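PDB 6TYJ: hemerythrin HHE cation binding domain protein from Mycobacterium kansasii, which binds metal ions at a carboxylate- and histidine-lined site inside a helical bundle, holding zinc here and able to take up iron. Local coordinates for residues E14-H19 / D121-P126; A33-E38 / G99-W104; E50-F55 / A164-S169. All coordinates share one frame; numbering follows the deposited sequence.

Interaction 1 of 3, residues E14-H19 / D121-P126; sequences EVLKEH and DMIPAP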
ATOM      1  N   GLU A  14     -12.471   4.768  -6.368  1.00 28.34           N
ATOM      2  CA  GLU A  14     -13.076   4.270  -5.138  1.00 32.79           C
ATOM      3  C   GLU A  14     -12.311   3.078  -4.592  1.00 31.18           C
ATOM      4  O   GLU A  14     -12.099   2.972  -3.378  1.00 28.20           O
ATOM      5  CB  GLU A  14     -14.538   3.905  -5.396  1.00 39.19           C
ATOM      6  CG  GLU A  14     -15.402   5.103  -5.760  1.00 46.14           C
ATOM      7  CD  GLU A  14     -16.787   4.719  -6.254  1.00 63.67           C
ATOM      8  OE1 GLU A  14     -16.984   3.546  -6.642  1.00 67.69           O
ATOM      9  OE2 GLU A  14     -17.678   5.596  -6.259  1.00 68.10           O
ATOM     10  N   VAL A  15     -11.890   2.166  -5.469  1.00 26.17           N
ATOM     11  CA  VAL A  15     -11.104   1.025  -5.016  1.00 23.09           C
ATOM     12  C   VAL A  15      -9.875   1.495  -4.255  1.00 21.23           C
ATOM     13  O   VAL A  15      -9.570   0.995  -3.168  1.00 23.16           O
ATOM     14  CB  VAL A  15     -10.708   0.126  -6.201  1.00 22.46           C
ATOM     15  CG1 VAL A  15      -9.651  -0.892  -5.751  1.00 27.07           C
ATOM     16  CG2 VAL A  15     -11.906  -0.589  -6.719  1.00 27.66           C
ATOM     17  N   LEU A  16      -9.137   2.454  -4.826  1.00 24.22           N
ATOM     18  CA  LEU A  16      -7.908   2.892  -4.181  1.00 20.42           C
ATOM     19  C   LEU A  16      -8.208   3.689  -2.922  1.00 24.94           C
ATOM     20  O   LEU A  16      -7.524   3.517  -1.913  1.00 26.91           O
ATOM     21  CB  LEU A  16      -7.046   3.722  -5.123  1.00 24.77           C
ATOM     22  CG  LEU A  16      -6.462   2.911  -6.281  1.00 22.77           C
ATOM     23  CD1 LEU A  16      -5.753   3.869  -7.185  1.00 30.04           C
ATOM     24  CD2 LEU A  16      -5.503   1.869  -5.726  1.00 23.26           C
ATOM     25  N   LYS A  17      -9.204   4.575  -2.963  1.00 23.68           N
ATOM     26  CA  LYS A  17      -9.504   5.348  -1.765  1.00 27.96           C
ATOM     27  C   LYS A  17      -9.989   4.440  -0.650  1.00 29.62           C
ATOM     28  O   LYS A  17      -9.598   4.610   0.522  1.00 27.57           O
ATOM     29  CB  LYS A  17     -10.523   6.449  -2.088  1.00 28.03           C
ATOM     30  CG  LYS A  17      -9.917   7.547  -2.950  1.00 31.11           C
ATOM     31  CD  LYS A  17     -10.946   8.557  -3.458  1.00 42.91           C
ATOM     32  CE  LYS A  17     -11.234   9.599  -2.423  1.00 53.19           C
ATOM     33  NZ  LYS A  17     -12.410  10.427  -2.830  1.00 60.51           N
ATOM     34  N   GLU A  18     -10.845   3.471  -0.974  1.00 28.16           N
ATOM     35  CA  GLU A  18     -11.310   2.570   0.078  1.00 29.95           C
ATOM     36  C   GLU A  18     -10.154   1.755   0.638  1.00 30.11           C
ATOM     37  O   GLU A  18     -10.114   1.464   1.839  1.00 27.64           O
ATOM     38  CB  GLU A  18     -12.412   1.656  -0.456  1.00 30.45           C
ATOM     39  CG  GLU A  18     -13.721   2.383  -0.700  1.00 34.88           C
ATOM     40  CD  GLU A  18     -14.770   1.512  -1.356  1.00 56.95           C
ATOM     41  OE1 GLU A  18     -14.731   0.277  -1.160  1.00 66.86           O
ATOM     42  OE2 GLU A  18     -15.635   2.065  -2.072  1.00 61.69           O
ATOM     43  N   HIS A  19      -9.192   1.387  -0.206  1.00 26.99           N
ATOM     44  CA  HIS A  19      -8.080   0.604   0.318  1.00 23.71           C
ATOM     45  C   HIS A  19      -7.117   1.461   1.135  1.00 26.05           C
ATOM     46  O   HIS A  19      -6.531   0.965   2.111  1.00 22.45           O
ATOM     47  CB  HIS A  19      -7.350  -0.112  -0.820  1.00 19.45           C
ATOM     48  CG  HIS A  19      -6.587  -1.309  -0.338  1.00 20.41           C
ATOM     49  ND1 HIS A  19      -5.324  -1.632  -0.789  1.00 22.63           N
ATOM     50  CD2 HIS A  19      -6.917  -2.257   0.575  1.00 20.96           C
ATOM     51  CE1 HIS A  19      -4.911  -2.727  -0.183  1.00 20.71           C
ATOM     52  NE2 HIS A  19      -5.855  -3.128   0.651  1.00 22.06           N
ATOM     53  N   ASP A 121      -2.671  14.293  -6.315  1.00 40.32           N
ATOM     54  CA  ASP A 121      -2.094  14.402  -7.650  1.00 42.19           C
ATOM     55  C   ASP A 121      -2.657  13.408  -8.650  1.00 42.41           C
ATOM     56  O   ASP A 121      -2.656  13.696  -9.845  1.00 44.04           O
ATOM     57  CB  ASP A 121      -0.578  14.164  -7.594  1.00 42.45           C
ATOM     58  CG  ASP A 121       0.182  15.287  -6.926  1.00 54.79           C
ATOM     59  OD1 ASP A 121      -0.410  16.358  -6.677  1.00 57.41           O
ATOM     60  OD2 ASP A 121       1.386  15.089  -6.655  1.00 56.66           O
ATOM     61  N   MET A 122      -3.097  12.232  -8.194  1.00 29.41           N
ATOM     62  CA  MET A 122      -3.299  11.099  -9.100  1.00 25.78           C
ATOM     63  C   MET A 122      -4.672  10.450  -9.002  1.00 28.04           C
ATOM     64  O   MET A 122      -4.968   9.566  -9.820  1.00 26.97           O
ATOM     65  CB  MET A 122      -2.220  10.024  -8.872  1.00 28.06           C
ATOM     66  CG  MET A 122      -0.820  10.440  -9.325  1.00 33.51           C
ATOM     67  SD  MET A 122      -0.678  10.506 -11.119  1.00 42.79           S
ATOM     68  CE  MET A 122      -0.297   8.792 -11.425  1.00 36.78           C
ATOM     69  N   ILE A 123      -5.511  10.870  -8.056  1.00 30.86           N
ATOM     70  CA  ILE A 123      -6.889  10.404  -7.894  1.00 30.52           C
ATOM     71  C   ILE A 123      -7.793  11.621  -7.728  1.00 32.09           C
ATOM     72  O   ILE A 123      -7.752  12.271  -6.672  1.00 34.60           O
ATOM     73  CB  ILE A 123      -7.034   9.470  -6.679  1.00 29.65           C
ATOM     74  CG1 ILE A 123      -6.110   8.252  -6.796  1.00 30.16           C
ATOM     75  CG2 ILE A 123      -8.508   9.056  -6.482  1.00 30.36           C
ATOM     76  CD1 ILE A 123      -6.059   7.413  -5.506  1.00 29.47           C
ATOM     77  N   PRO A 124      -8.629  11.985  -8.725  1.00 31.31           N
ATOM     78  CA  PRO A 124      -8.787  11.340 -10.040  1.00 26.44           C
ATOM     79  C   PRO A 124      -7.588  11.546 -10.930  1.00 32.37           C
ATOM     80  O   PRO A 124      -6.659  12.251 -10.562  1.00 32.60           O
ATOM     81  CB  PRO A 124     -10.011  12.035 -10.648  1.00 32.64           C
ATOM     82  CG  PRO A 124     -10.631  12.804  -9.552  1.00 45.87           C
ATOM     83  CD  PRO A 124      -9.553  13.116  -8.561  1.00 39.90           C
ATOM     84  N   ALA A 125      -7.619  10.934 -12.118  1.00 28.09           N
ATOM     85  CA  ALA A 125      -6.459  10.981 -12.981  1.00 28.75           C
ATOM     86  C   ALA A 125      -6.106  12.419 -13.349  1.00 27.22           C
ATOM     87  O   ALA A 125      -6.990  13.283 -13.464  1.00 33.57           O
ATOM     88  CB  ALA A 125      -6.696  10.175 -14.251  1.00 30.54           C
ATOM     89  N   PRO A 126      -4.823  12.693 -13.564  1.00 27.39           N
ATOM     90  CA  PRO A 126      -4.394  14.037 -13.967  1.00 31.40           C
ATOM     91  C   PRO A 126      -4.961  14.433 -15.323  1.00 33.07           C
ATOM     92  O   PRO A 126      -5.401  13.582 -16.120  1.00 30.53           O
ATOM     93  CB  PRO A 126      -2.861  13.919 -14.020  1.00 31.28           C
ATOM     94  CG  PRO A 126      -2.523  12.753 -13.209  1.00 31.36           C
ATOM     95  CD  PRO A 126      -3.681  11.798 -13.306  1.00 30.30           C
TER

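Interaction 2 of 3, residues A33-E38 / G99-W104; sequences APVNSE and GYEDEW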
ATOM      1  N   ALA A  33      -1.990  -0.580  19.742  1.00 25.99           N
ATOM      2  CA  ALA A  33      -1.690  -1.815  20.436  1.00 21.61           C
ATOM      3  C   ALA A  33      -0.353  -1.697  21.174  1.00 22.59           C
ATOM      4  O   ALA A  33       0.523  -0.918  20.782  1.00 26.06           O
ATOM      5  CB  ALA A  33      -1.642  -2.970  19.432  1.00 24.78           C
ATOM      6  N   PRO A  34      -0.201  -2.401  22.288  1.00 25.31           N
ATOM      7  CA  PRO A  34       1.034  -2.276  23.072  1.00 28.29           C
ATOM      8  C   PRO A  34       2.234  -2.760  22.264  1.00 26.41           C
ATOM      9  O   PRO A  34       2.131  -3.702  21.475  1.00 22.73           O
ATOM     10  CB  PRO A  34       0.767  -3.169  24.292  1.00 25.47           C
ATOM     11  CG  PRO A  34      -0.737  -3.219  24.416  1.00 23.22           C
ATOM     12  CD  PRO A  34      -1.217  -3.228  22.953  1.00 23.31           C
ATOM     13  N   VAL A  35       3.383  -2.105  22.474  1.00 23.58           N
ATOM     14  CA  VAL A  35       4.587  -2.448  21.719  1.00 22.33           C
ATOM     15  C   VAL A  35       5.025  -3.862  22.064  1.00 19.75           C
ATOM     16  O   VAL A  35       5.087  -4.247  23.236  1.00 23.44           O
ATOM     17  CB  VAL A  35       5.707  -1.422  21.979  1.00 23.65           C
ATOM     18  CG1 VAL A  35       7.008  -1.903  21.369  1.00 24.71           C
ATOM     19  CG2 VAL A  35       5.363  -0.115  21.321  1.00 26.30           C
ATOM     20  N   ASN A  36       5.260  -4.675  21.017  1.00 18.83           N
ATOM     21  CA  ASN A  36       5.726  -6.055  21.120  1.00 20.33           C
ATOM     22  C   ASN A  36       4.629  -7.017  21.570  1.00 18.99           C
ATOM     23  O   ASN A  36       4.927  -8.180  21.882  1.00 24.47           O
ATOM     24  CB  ASN A  36       6.967  -6.180  22.023  1.00 24.94           C
ATOM     25  CG  ASN A  36       7.841  -7.390  21.669  1.00 25.32           C
ATOM     26  OD1 ASN A  36       7.829  -7.878  20.530  1.00 22.73           O
ATOM     27  ND2 ASN A  36       8.589  -7.884  22.635  1.00 27.37           N
ATOM     28  N   SER A  37       3.371  -6.578  21.593  1.00 20.92           N
ATOM     29  CA  SER A  37       2.256  -7.444  21.939  1.00 20.74           C
ATOM     30  C   SER A  37       1.938  -8.383  20.783  1.00 21.53           C
ATOM     31  O   SER A  37       2.245  -8.090  19.632  1.00 20.74           O
ATOM     32  CB  SER A  37       1.007  -6.621  22.290  1.00 28.19           C
ATOM     33  OG  SER A  37       0.562  -5.796  21.213  1.00 24.62           O
ATOM     34  N   GLU A  38       1.353  -9.535  21.130  1.00 24.13           N
ATOM     35  CA  GLU A  38       0.830 -10.467  20.120  1.00 25.19           C
ATOM     36  C   GLU A  38      -0.075  -9.761  19.117  1.00 22.20           C
ATOM     37  O   GLU A  38      -0.003 -10.011  17.900  1.00 20.34           O
ATOM     38  CB  GLU A  38       0.048 -11.582  20.819  1.00 28.77           C
ATOM     39  CG  GLU A  38       0.839 -12.410  21.794  1.00 39.95           C
ATOM     40  CD  GLU A  38      -0.031 -13.186  22.787  1.00 37.97           C
ATOM     41  OE1 GLU A  38      -1.252 -12.925  22.915  1.00 31.32           O
ATOM     42  OE2 GLU A  38       0.529 -14.067  23.459  1.00 43.50           O
ATOM     43  N   GLY A  99      14.359   1.948  20.551  1.00 31.62           N
ATOM     44  CA  GLY A  99      13.956   2.894  19.520  1.00 39.60           C
ATOM     45  C   GLY A  99      12.865   2.460  18.553  1.00 39.33           C
ATOM     46  O   GLY A  99      12.703   3.077  17.487  1.00 32.05           O
ATOM     47  N   TYR A 100      12.096   1.421  18.894  1.00 28.52           N
ATOM     48  CA  TYR A 100      11.134   0.888  17.931  1.00 28.81           C
ATOM     49  C   TYR A 100      10.032   1.896  17.625  1.00 28.81           C
ATOM     50  O   TYR A 100       9.689   2.119  16.456  1.00 27.10           O
ATOM     51  CB  TYR A 100      10.520  -0.436  18.410  1.00 24.49           C
ATOM     52  CG  TYR A 100       9.209  -0.715  17.644  1.00 23.42           C
ATOM     53  CD1 TYR A 100       9.209  -1.182  16.330  1.00 30.52           C
ATOM     54  CD2 TYR A 100       7.981  -0.452  18.245  1.00 28.97           C
ATOM     55  CE1 TYR A 100       8.004  -1.378  15.668  1.00 27.56           C
ATOM     56  CE2 TYR A 100       6.791  -0.647  17.601  1.00 32.80           C
ATOM     57  CZ  TYR A 100       6.793  -1.110  16.314  1.00 29.00           C
ATOM     58  OH  TYR A 100       5.553  -1.285  15.712  1.00 29.35           O
ATOM     59  N   GLU A 101       9.433   2.494  18.654  1.00 30.79           N
ATOM     60  CA  GLU A 101       8.263   3.328  18.404  1.00 29.15           C
ATOM     61  C   GLU A 101       8.612   4.551  17.558  1.00 31.00           C
ATOM     62  O   GLU A 101       7.803   4.970  16.713  1.00 29.31           O
ATOM     63  CB  GLU A 101       7.626   3.741  19.728  1.00 33.90           C
ATOM     64  CG  GLU A 101       6.179   4.166  19.587  1.00 47.04           C
ATOM     65  CD  GLU A 101       5.419   4.104  20.902  1.00 56.32           C
ATOM     66  OE1 GLU A 101       4.183   3.940  20.859  1.00 59.78           O
ATOM     67  OE2 GLU A 101       6.058   4.218  21.972  1.00 65.53           O
ATOM     68  N   ASP A 102       9.814   5.109  17.731  1.00 33.37           N
ATOM     69  CA  ASP A 102      10.270   6.163  16.825  1.00 36.56           C
ATOM     70  C   ASP A 102      10.326   5.671  15.383  1.00 30.96           C
ATOM     71  O   ASP A 102       9.919   6.386  14.464  1.00 33.77           O
ATOM     72  CB  ASP A 102      11.643   6.674  17.246  1.00 35.46           C
ATOM     73  CG  ASP A 102      11.566   7.722  18.306  1.00 48.84           C
ATOM     74  OD1 ASP A 102      10.444   8.135  18.662  1.00 54.79           O
ATOM     75  OD2 ASP A 102      12.642   8.128  18.777  1.00 48.68           O
ATOM     76  N   GLU A 103      10.837   4.451  15.163  1.00 27.94           N
ATOM     77  CA  GLU A 103      10.893   3.926  13.800  1.00 31.51           C
ATOM     78  C   GLU A 103       9.499   3.675  13.245  1.00 26.01           C
ATOM     79  O   GLU A 103       9.237   3.953  12.067  1.00 25.84           O
ATOM     80  CB  GLU A 103      11.724   2.644  13.759  1.00 31.09           C
ATOM     81  CG  GLU A 103      13.201   2.825  14.138  1.00 28.08           C
ATOM     82  CD  GLU A 103      13.958   3.770  13.208  1.00 41.66           C
ATOM     83  OE1 GLU A 103      13.497   4.034  12.073  1.00 37.31           O
ATOM     84  OE2 GLU A 103      15.024   4.266  13.620  1.00 43.92           O
ATOM     85  N   TRP A 104       8.592   3.149  14.070  1.00 24.68           N
ATOM     86  CA  TRP A 104       7.227   2.932  13.597  1.00 27.19           C
ATOM     87  C   TRP A 104       6.591   4.253  13.174  1.00 27.42           C
ATOM     88  O   TRP A 104       5.978   4.346  12.104  1.00 26.70           O
ATOM     89  CB  TRP A 104       6.381   2.250  14.679  1.00 26.93           C
ATOM     90  CG  TRP A 104       4.914   2.372  14.368  1.00 22.25           C
ATOM     91  CD1 TRP A 104       4.006   3.153  15.000  1.00 24.96           C
ATOM     92  CD2 TRP A 104       4.225   1.753  13.279  1.00 19.10           C
ATOM     93  NE1 TRP A 104       2.769   3.039  14.395  1.00 26.52           N
ATOM     94  CE2 TRP A 104       2.883   2.176  13.339  1.00 23.94           C
ATOM     95  CE3 TRP A 104       4.608   0.852  12.276  1.00 24.49           C
ATOM     96  CZ2 TRP A 104       1.919   1.751  12.432  1.00 20.56           C
ATOM     97  CZ3 TRP A 104       3.649   0.430  11.361  1.00 25.10           C
ATOM     98  CH2 TRP A 104       2.321   0.880  11.451  1.00 21.11           C
TER

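Interaction 3 of 3, residues E50-F55 / A164-S169; sequences ELDIHF and AALVRS. With ZN (zinc ion), chain B.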
ATOM      1  N   GLU A  50      -1.677  -6.148   3.075  1.00 16.91           N
ATOM      2  CA  GLU A  50      -2.441  -5.135   2.359  1.00 17.84           C
ATOM      3  C   GLU A  50      -1.518  -4.201   1.597  1.00 19.37           C
ATOM      4  O   GLU A  50      -1.842  -3.780   0.485  1.00 19.30           O
ATOM      5  CB  GLU A  50      -3.345  -4.348   3.336  1.00 18.38           C
ATOM      6  CG  GLU A  50      -4.405  -5.239   4.004  1.00 18.50           C
ATOM      7  CD  GLU A  50      -5.193  -6.078   3.017  1.00 19.98           C
ATOM      8  OE1 GLU A  50      -5.754  -5.511   2.057  1.00 20.71           O
ATOM      9  OE2 GLU A  50      -5.278  -7.308   3.232  1.00 21.61           O
ATOM     10  N   LEU A  51      -0.354  -3.877   2.167  1.00 16.92           N
ATOM     11  CA  LEU A  51       0.589  -3.000   1.479  0.57 17.83           C
ATOM     12  C   LEU A  51       1.119  -3.660   0.213  1.00 19.53           C
ATOM     13  O   LEU A  51       1.171  -3.027  -0.845  1.00 21.16           O
ATOM     14  CB  LEU A  51       1.741  -2.617   2.413  0.57 22.19           C
ATOM     15  CG  LEU A  51       2.882  -1.769   1.842  0.57 21.10           C
ATOM     16  CD1 LEU A  51       2.343  -0.564   1.084  0.57 23.95           C
ATOM     17  CD2 LEU A  51       3.854  -1.319   2.944  0.57 24.68           C
ATOM     18  N   ASP A  52       1.542  -4.923   0.321  1.00 18.51           N
ATOM     19  CA  ASP A  52       1.987  -5.703  -0.840  1.00 19.96           C
ATOM     20  C   ASP A  52       0.986  -5.611  -1.976  1.00 24.76           C
ATOM     21  O   ASP A  52       1.340  -5.252  -3.111  1.00 25.64           O
ATOM     22  CB  ASP A  52       2.185  -7.163  -0.410  1.00 20.69           C
ATOM     23  CG  ASP A  52       2.635  -8.074  -1.535  1.00 29.54           C
ATOM     24  OD1 ASP A  52       3.239  -7.591  -2.500  1.00 34.17           O
ATOM     25  OD2 ASP A  52       2.378  -9.282  -1.441  1.00 33.91           O
ATOM     26  N   ILE A  53      -0.276  -5.910  -1.693  1.00 17.39           N
ATOM     27  CA  ILE A  53      -1.225  -5.973  -2.801  1.00 18.83           C
ATOM     28  C   ILE A  53      -1.595  -4.582  -3.296  1.00 17.20           C
ATOM     29  O   ILE A  53      -1.926  -4.405  -4.487  1.00 18.92           O
ATOM     30  CB  ILE A  53      -2.457  -6.800  -2.426  1.00 25.33           C
ATOM     31  CG1 ILE A  53      -3.342  -6.090  -1.430  1.00 23.91           C
ATOM     32  CG2 ILE A  53      -2.037  -8.148  -1.843  1.00 25.10           C
ATOM     33  CD1 ILE A  53      -4.401  -7.075  -0.852  1.00 26.32           C
ATOM     34  N   HIS A  54      -1.519  -3.578  -2.419  1.00 17.18           N
ATOM     35  CA  HIS A  54      -1.842  -2.217  -2.808  1.00 15.53           C
ATOM     36  C   HIS A  54      -0.857  -1.676  -3.828  1.00 17.94           C
ATOM     37  O   HIS A  54      -1.266  -1.148  -4.881  1.00 16.58           O
ATOM     38  CB  HIS A  54      -1.833  -1.331  -1.574  1.00 14.75           C
ATOM     39  CG  HIS A  54      -2.310   0.051  -1.843  1.00 16.19           C
ATOM     40  ND1 HIS A  54      -3.642   0.365  -1.931  1.00 20.58           N
ATOM     41  CD2 HIS A  54      -1.633   1.207  -2.033  1.00 20.47           C
ATOM     42  CE1 HIS A  54      -3.775   1.661  -2.163  1.00 20.04           C
ATOM     43  NE2 HIS A  54      -2.566   2.187  -2.239  1.00 22.13           N
ATOM     44  N   PHE A  55       0.446  -1.806  -3.542  1.00 19.69           N
ATOM     45  CA  PHE A  55       1.445  -1.322  -4.489  1.00 19.01           C
ATOM     46  C   PHE A  55       1.374  -2.097  -5.791  1.00 20.97           C
ATOM     47  O   PHE A  55       1.613  -1.519  -6.855  1.00 20.19           O
ATOM     48  CB  PHE A  55       2.852  -1.384  -3.892  1.00 19.87           C
ATOM     49  CG  PHE A  55       3.144  -0.259  -2.935  1.00 24.73           C
ATOM     50  CD1 PHE A  55       2.142   0.622  -2.554  1.00 33.51           C
ATOM     51  CD2 PHE A  55       4.429  -0.070  -2.452  1.00 24.59           C
ATOM     52  CE1 PHE A  55       2.404   1.674  -1.668  1.00 33.22           C
ATOM     53  CE2 PHE A  55       4.698   0.965  -1.577  1.00 25.24           C
ATOM     54  CZ  PHE A  55       3.683   1.843  -1.189  1.00 24.42           C
ATOM     55  N   ALA A 164       9.767 -12.563   5.984  1.00 48.43           N
ATOM     56  CA  ALA A 164      10.893 -12.083   5.191  1.00 44.81           C
ATOM     57  C   ALA A 164      10.597 -12.205   3.708  1.00 46.01           C
ATOM     58  O   ALA A 164      10.879 -11.285   2.932  1.00 41.29           O
ATOM     59  CB  ALA A 164      12.157 -12.864   5.541  1.00 44.38           C
ATOM     60  N   ALA A 165      10.010 -13.336   3.305  1.00 50.08           N
ATOM     61  CA  ALA A 165       9.711 -13.563   1.896  1.00 52.37           C
ATOM     62  C   ALA A 165       8.643 -12.602   1.399  1.00 51.32           C
ATOM     63  O   ALA A 165       8.673 -12.169   0.239  1.00 54.22           O
ATOM     64  CB  ALA A 165       9.269 -15.010   1.690  1.00 48.53           C
ATOM     65  N   LEU A 166       7.684 -12.272   2.258  1.00 49.81           N
ATOM     66  CA  LEU A 166       6.658 -11.303   1.898  1.00 43.73           C
ATOM     67  C   LEU A 166       7.247  -9.904   1.748  1.00 41.58           C
ATOM     68  O   LEU A 166       6.800  -9.123   0.901  1.00 48.98           O
ATOM     69  CB  LEU A 166       5.551 -11.322   2.947  1.00 41.15           C
ATOM     70  CG  LEU A 166       4.380 -10.359   2.780  1.00 39.13           C
ATOM     71  CD1 LEU A 166       3.511 -10.828   1.619  1.00 41.32           C
ATOM     72  CD2 LEU A 166       3.582 -10.253   4.059  1.00 34.80           C
ATOM     73  N   VAL A 167       8.247  -9.568   2.565  1.00 41.63           N
ATOM     74  CA  VAL A 167       8.866  -8.249   2.455  1.00 47.48           C
ATOM     75  C   VAL A 167       9.708  -8.158   1.186  1.00 46.49           C
ATOM     76  O   VAL A 167       9.718  -7.126   0.503  1.00 46.83           O
ATOM     77  CB  VAL A 167       9.693  -7.945   3.718  1.00 47.45           C
ATOM     78  CG1 VAL A 167      10.477  -6.638   3.561  1.00 48.50           C
ATOM     79  CG2 VAL A 167       8.781  -7.876   4.942  1.00 45.22           C
ATOM     80  N   ARG A 168      10.420  -9.236   0.845  1.00 53.18           N
ATOM     81  CA  ARG A 168      11.247  -9.233  -0.360  1.00 64.37           C
ATOM     82  C   ARG A 168      10.427  -9.060  -1.631  1.00 58.17           C
ATOM     83  O   ARG A 168      10.978  -8.640  -2.656  1.00 60.36           O
ATOM     84  CB  ARG A 168      12.062 -10.527  -0.456  1.00 72.41           C
ATOM     85  CG  ARG A 168      13.248 -10.610   0.502  1.00 77.50           C
ATOM     86  CD  ARG A 168      14.155 -11.796   0.156  1.00 79.95           C
ATOM     87  NE  ARG A 168      13.484 -13.083   0.337  1.00 77.13           N
ATOM     88  CZ  ARG A 168      13.576 -13.826   1.436  1.00 74.38           C
ATOM     89  NH1 ARG A 168      14.316 -13.416   2.459  1.00 69.73           N
ATOM     90  NH2 ARG A 168      12.926 -14.983   1.511  1.00 75.72           N
ATOM     91  N   SER A 169       9.131  -9.363  -1.593  1.00 58.80           N
ATOM     92  CA  SER A 169       8.319  -9.311  -2.803  1.00 68.51           C
ATOM     93  C   SER A 169       7.804  -7.909  -3.125  1.00 73.44           C
ATOM     94  O   SER A 169       7.398  -7.664  -4.267  1.00 76.73           O
ATOM     95  CB  SER A 169       7.139 -10.280  -2.684  1.00 65.35           C
ATOM     96  OG  SER A 169       6.127  -9.747  -1.854  1.00 58.34           O
TER
HETATM   97 ZN    ZN B 300      -2.143   4.137  -2.907  0.90 20.97          ZN

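Interaction 1 of 3, residues E14-H19 / D121-P126
Lys17, on helix 12-32, and Ile123, just beyond the end of helix 100-121, are the closest backbone neighbours of this contact, their CA atoms 8.4 Å apart, so side chains alone bridge the gap. Ile123 does so with both of its branches. CG1 lies beside the backbone N (chi1 -58°) and the chain then runs on extended, which carries CD1 to Leu16, 3.8 Å from Leu16 CB and 3.9 Å from Leu16 CD1; the two side chains meet at a slant. The other branch, CG2, slides along the aliphatic part of Lys17, lying 3.9 Å from Lys17 CD. Lys17 bends at the CG-CD bond (chi3 83°), the very pair of atoms that touches CG2. Lys17 is exposed, whereas Leu16 and Ile123 are buried.

The cis peptide before Pro124 turns the chain immediately after Ile123. Tyr62 of helix 38-65 lies against both Leu16 and Ile123, and its hydroxyl is hydrogen-bonded to Met122 O. Leu16 also touches Glu58, a metal ligand, and its side chain comes within about 5 Å of a bound zinc ion. The contact packs the loop after helix 100-121 onto helix 12-32 of the hemerythrin-type four-helix bundle, next to its metal site.

Interaction 2 of 3, residues A33-E38 / G99-W104
Val35 and Tyr100 meet as a branched aliphatic group against the CD2-CE2 bond of an aromatic ring, and their side chains run past each other in opposite directions. Both methyls of Val35 take part. CG1 makes the closest approach, 3.6 Å from Tyr100 CD2, while CG2 lies 4.0 Å from Tyr100 CE2. The two methyls are on the same side of the ring plane, CG1 well above it and CG2 nearly level with it. The approach of CG1 to the ring is oblique. Tyr100 CG stands opposite the backbone N across the CA-CB bond (chi1 161°), and from there the ring reaches out to Val35. Glu101 adds a looser touch, its carboxylate carbon CD 4.2 Å from Val35 CG2.

Val35 is presented by a type II beta turn running from Pro34 to Ser37, in the loop between helix 12-32 and helix 38-65. Two donors grip the carbonyl oxygen of Pro34: Ser37 N at 3.1 Å closes the turn, and Ser37 OG at 2.6 Å approaches with a C=O...O angle of 136°, tilted 17° from the carbonyl plane. Ser37 is also the N-cap of helix 38-65, where OG is bonded to Arg40 N, so one hydroxyl links the turn to the helix start.

The polar end of Tyr100 is engaged separately, its OH hydrogen-bonded to Arg40 NE; Arg40 also makes a cation-pi contact with Trp104 and is touched by Val35. Across the two segments the chemistry is therefore purely van der Waals, and it is partly buried, with Glu101 exposed at its margin. Hydrogen bonds thus shape the turn and hold the phenol, while methyl-to-ring packing joins the interhelical loop to the first turn of helix 100-121, at one end of the helical bundle and away from the metal-binding residues.

Interaction 3 of 3, residues E50-F55 / A164-S169
Asp52 and Leu166 reach each other with the same first torsion, CG opposite the backbone N in each (chi1 179° for both). Asp52, on helix 38-65, points at helix 163-168, while Leu166 arrives through its CD1. The side chains cross, and Asp52 OD2 lies 3.6 Å from Leu166 CD1, a carboxylate oxygen against a methyl. Ser169 OG is held between the backbone N and the carbonyl carbon (chi1 77°), a setting that lets it bond back to Leu166 O at 2.9 Å. That donor stands 34° out of the carbonyl plane. The hydroxyl lies over one face of the carboxylate, on the same side as Leu166 CD1 and 3.7 Å from Asp52 OD1, too far for a hydrogen bond; Ser169 is poorly ordered, so the detail at this end deserves caution.

The charge of Asp52 is answered by Arg56, one helical turn further on, whose NE forms a salt bridge with OD1 and probably stabilises the ionised carboxylate in its buried setting. Ala154 of helix 133-161 also lies against Asp52.

Two residues beyond Asp52, His54 serves the metal. Its NE2 binds a zinc ion at 2.1 Å, and its ND1 is hydrogen-bonded to His19 ND1, a second-shell contact that would help fix the rotation of the imidazole. His20, Glu58, His114 and Glu118 complete the coordination. Helix 38-65 thus gives His54 to the metal site on its inner side and Asp52 to the added C-terminal helix 163-168, within a hemerythrin-type four-helix bundle.

In the fold
Helix 38-65 relates all three contacts: interaction 2 includes its N-cap, interaction 3 uses its middle, and its Tyr62 borders interaction 1. Interaction 1 uses helix 12-32 and the loop after helix 100-121; interaction 2 uses the loop after helix 12-32 and the start of helix 100-121, and their centres lie 30 Å apart on opposite sides of the chain's centre. Both segments of interaction 2 fall between those of interaction 1 in sequence, while interaction 3 alternates with each. Interactions 1 and 3, centres 20 Å apart, touch through His19, which also meets Glu50. They flank the metal site, whose ligands come from helices 12-32, 38-65, 70-91 and 100-121; interaction 2 lies at the far end, away from it.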